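Local coordinates for DegT/DnrJ/EryC1/StrS aminotransferase (Brucella abortus 2308, PDB 4QGR), which probably acts as a transaminase that uses pyridoxal 5'-phosphate as its cofactor, at residues Asn154-Ile159 against Leu165-Asp170. Residues are numbered along the deposited sequence; the frame is centred on the assembly and turned at random.
Sequences NRITAI and LFIIED. With PLP (pyridoxal-5'-phosphate), chain E.
Thr157 and Ile167 mark the closest backbone approach of helix residues 154-159 to 165-170, with their CA atoms 7.6 Å apart, a gap spanned mainly by the Ile167 side chain. The two segments are the helix and second strand of a beta-alpha-beta unit (strand 137-141, helix 153-163, strand 166-170), whose parallel strands are neighbours in the large mixed sheet of this PLP-dependent aminotransferase fold. Ile167 does most of the reaching. Its CA-CB bond is directed at the helix, and an extended outer chain (chi2 169°) carries CD1 to the helix surface. There CD1 lies 3.8 Å from Thr157 CA and 3.7 Å from Thr157 OG1, the two side chains crossing at about a right angle. The hydroxyl is in van der Waals contact with this methyl, while its hydrogen bond goes to the carbonyl oxygen of Tyr153, one turn back. Ile156 adds an apolar contact through CG2, 4.2 Å from Ile167 CD1; Pro143 touches both isoleucines, and Ala160 of the same helix also meets Ile167. The buried strand then runs on to the cofactor. At its end Asp170, with CG anti to the backbone N (chi1 -176°), directs its carboxylate to the pyridine nitrogen, probably favouring a protonated ring nitrogen, as in other fold-type I PLP enzymes. Thr95 OG1 and Ala172 N bond OD2 and OD1 respectively, and Asp170 OD2 lies 2.7 Å from PLP N1.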
loop_
_atom_site.group_PDB
_atom_site.type_symbol
_atom_site.label_atom_id
_atom_site.label_comp_id
_atom_site.label_asym_id
_atom_site.label_seq_id
_atom_site.Cartn_x
_atom_site.Cartn_y
_atom_site.Cartn_z
ATOM N N ASN A 154 28.587 -5.273 -10.661
ATOM C CA ASN A 154 29.992 -5.319 -10.168
ATOM C C ASN A 154 30.607 -3.946 -10.188
ATOM O O ASN A 154 31.161 -3.513 -9.187
ATOM C CB ASN A 154 30.843 -6.291 -10.943
ATOM C CG ASN A 154 30.276 -7.682 -10.904
ATOM O OD1 ASN A 154 29.581 -8.078 -9.954
ATOM N ND2 ASN A 154 30.494 -8.411 -11.969
ATOM N N ARG A 155 30.475 -3.232 -11.302
ATOM C CA ARG A 155 31.027 -1.888 -11.365
ATOM C C ARG A 155 30.288 -0.889 -10.438
ATOM O O ARG A 155 30.912 0.013 -9.842
ATOM C CB ARG A 155 31.076 -1.407 -12.795
ATOM C CG ARG A 155 31.958 -2.328 -13.647
ATOM C CD ARG A 155 31.987 -1.928 -15.098
ATOM N NE ARG A 155 32.745 -0.690 -15.215
ATOM C CZ ARG A 155 32.565 0.217 -16.165
ATOM N NH1 ARG A 155 31.649 0.035 -17.106
ATOM N NH2 ARG A 155 33.312 1.314 -16.154
ATOM N N ILE A 156 28.965 -1.027 -10.335
ATOM C CA ILE A 156 28.194 -0.190 -9.424
ATOM C C ILE A 156 28.596 -0.414 -7.965
ATOM O O ILE A 156 28.775 0.538 -7.202
ATOM C CB ILE A 156 26.670 -0.408 -9.628
ATOM C CG1 ILE A 156 26.259 0.090 -11.002
ATOM C CG2 ILE A 156 25.853 0.368 -8.606
ATOM C CD1 ILE A 156 24.836 -0.233 -11.326
ATOM N N THR A 157 28.779 -1.676 -7.579
ATOM C CA THR A 157 29.170 -1.983 -6.223
ATOM C C THR A 157 30.607 -1.503 -5.966
ATOM O O THR A 157 30.906 -0.997 -4.853
ATOM C CB THR A 157 29.015 -3.499 -5.980
ATOM O OG1 THR A 157 27.683 -3.865 -6.364
ATOM C CG2 THR A 157 29.308 -3.889 -4.515
ATOM N N ALA A 158 31.484 -1.609 -6.960
ATOM C CA ALA A 158 32.842 -1.081 -6.766
ATOM C C ALA A 158 32.793 0.415 -6.385
ATOM O O ALA A 158 33.502 0.862 -5.497
ATOM C CB ALA A 158 33.709 -1.275 -7.995
ATOM N N ILE A 159 31.889 1.162 -7.020
ATOM C CA ILE A 159 31.717 2.564 -6.678
ATOM C C ILE A 159 31.168 2.750 -5.260
ATOM O O ILE A 159 31.673 3.545 -4.465
ATOM C CB ILE A 159 30.819 3.271 -7.728
ATOM C CG1 ILE A 159 31.581 3.432 -9.034
ATOM C CG2 ILE A 159 30.424 4.644 -7.221
ATOM C CD1 ILE A 159 30.695 3.596 -10.228
ATOM N N LEU A 165 28.169 3.311 0.162
ATOM C CA LEU A 165 26.761 3.574 -0.181
ATOM C C LEU A 165 25.931 2.294 -0.144
ATOM O O LEU A 165 26.414 1.209 -0.462
ATOM C CB LEU A 165 26.649 4.206 -1.567
ATOM C CG LEU A 165 27.480 5.490 -1.774
ATOM C CD1 LEU A 165 27.368 6.081 -3.177
ATOM C CD2 LEU A 165 27.095 6.525 -0.720
ATOM N N PHE A 166 24.651 2.471 0.143
ATOM C CA PHE A 166 23.659 1.409 0.174
ATOM C C PHE A 166 23.072 1.201 -1.217
ATOM O O PHE A 166 22.692 2.172 -1.883
ATOM C CB PHE A 166 22.567 1.867 1.147
ATOM C CG PHE A 166 21.553 0.828 1.515
ATOM C CD1 PHE A 166 21.891 -0.298 2.274
ATOM C CD2 PHE A 166 20.211 1.046 1.240
ATOM C CE1 PHE A 166 20.911 -1.210 2.633
ATOM C CE2 PHE A 166 19.238 0.159 1.625
ATOM C CZ PHE A 166 19.587 -0.974 2.331
ATOM N N ILE A 167 22.988 -0.045 -1.658
ATOM C CA ILE A 167 22.451 -0.340 -2.975
ATOM C C ILE A 167 21.171 -1.098 -2.859
ATOM O O ILE A 167 21.120 -2.182 -2.262
ATOM C CB ILE A 167 23.424 -1.170 -3.850
ATOM C CG1 ILE A 167 24.711 -0.378 -4.087
ATOM C CG2 ILE A 167 22.791 -1.528 -5.162
ATOM C CD1 ILE A 167 25.789 -1.203 -4.706
ATOM N N ILE A 168 20.129 -0.517 -3.461
ATOM C CA ILE A 168 18.823 -1.153 -3.559
ATOM C C ILE A 168 18.628 -1.541 -5.027
ATOM O O ILE A 168 18.594 -0.660 -5.918
ATOM C CB ILE A 168 17.678 -0.219 -3.160
ATOM C CG1 ILE A 168 17.825 0.269 -1.721
ATOM C CG2 ILE A 168 16.347 -0.942 -3.402
ATOM C CD1 ILE A 168 16.953 1.476 -1.388
ATOM N N GLU A 169 18.506 -2.828 -5.286
ATOM C CA GLU A 169 18.275 -3.285 -6.675
ATOM C C GLU A 169 16.781 -3.121 -6.964
ATOM O O GLU A 169 15.980 -3.738 -6.288
ATOM C CB GLU A 169 18.651 -4.752 -6.843
ATOM C CG GLU A 169 18.183 -5.347 -8.176
ATOM C CD GLU A 169 18.494 -6.805 -8.376
ATOM O OE1 GLU A 169 18.795 -7.452 -7.360
ATOM O OE2 GLU A 169 18.451 -7.293 -9.560
ATOM N N ASP A 170 16.403 -2.259 -7.907
ATOM C CA ASP A 170 15.005 -2.175 -8.345
ATOM C C ASP A 170 14.785 -3.278 -9.429
ATOM O O ASP A 170 15.015 -3.066 -10.602
ATOM C CB ASP A 170 14.611 -0.790 -8.824
ATOM C CG ASP A 170 13.136 -0.679 -9.183
ATOM O OD1 ASP A 170 12.433 -1.738 -9.117
ATOM O OD2 ASP A 170 12.674 0.443 -9.537
HETATM N N1 PLP E . 10.135 0.158 -10.277
HETATM C C2 PLP E . 10.027 -0.110 -11.592
HETATM C C2A PLP E . 11.239 -0.183 -12.489
HETATM C C3 PLP E . 8.678 -0.428 -12.136
HETATM O O3 PLP E . 8.572 -0.745 -13.421
HETATM C C4 PLP E . 7.504 -0.287 -11.234
HETATM C C4A PLP E . 6.092 -0.610 -11.534
HETATM O O4A PLP E . 5.772 -1.560 -12.220
HETATM C C5 PLP E . 7.776 0.029 -9.825
HETATM C C6 PLP E . 9.099 0.236 -9.426
HETATM C C5A PLP E . 6.643 0.164 -8.832
HETATM O O4P PLP E . 5.979 -1.085 -8.592
HETATM P P PLP E . 4.411 -1.119 -8.237
HETATM O O1P PLP E . 4.111 -2.515 -7.696
HETATM O O2P PLP E . 4.123 0.014 -7.286
HETATM O O3P PLP E . 3.781 -0.918 -9.625
#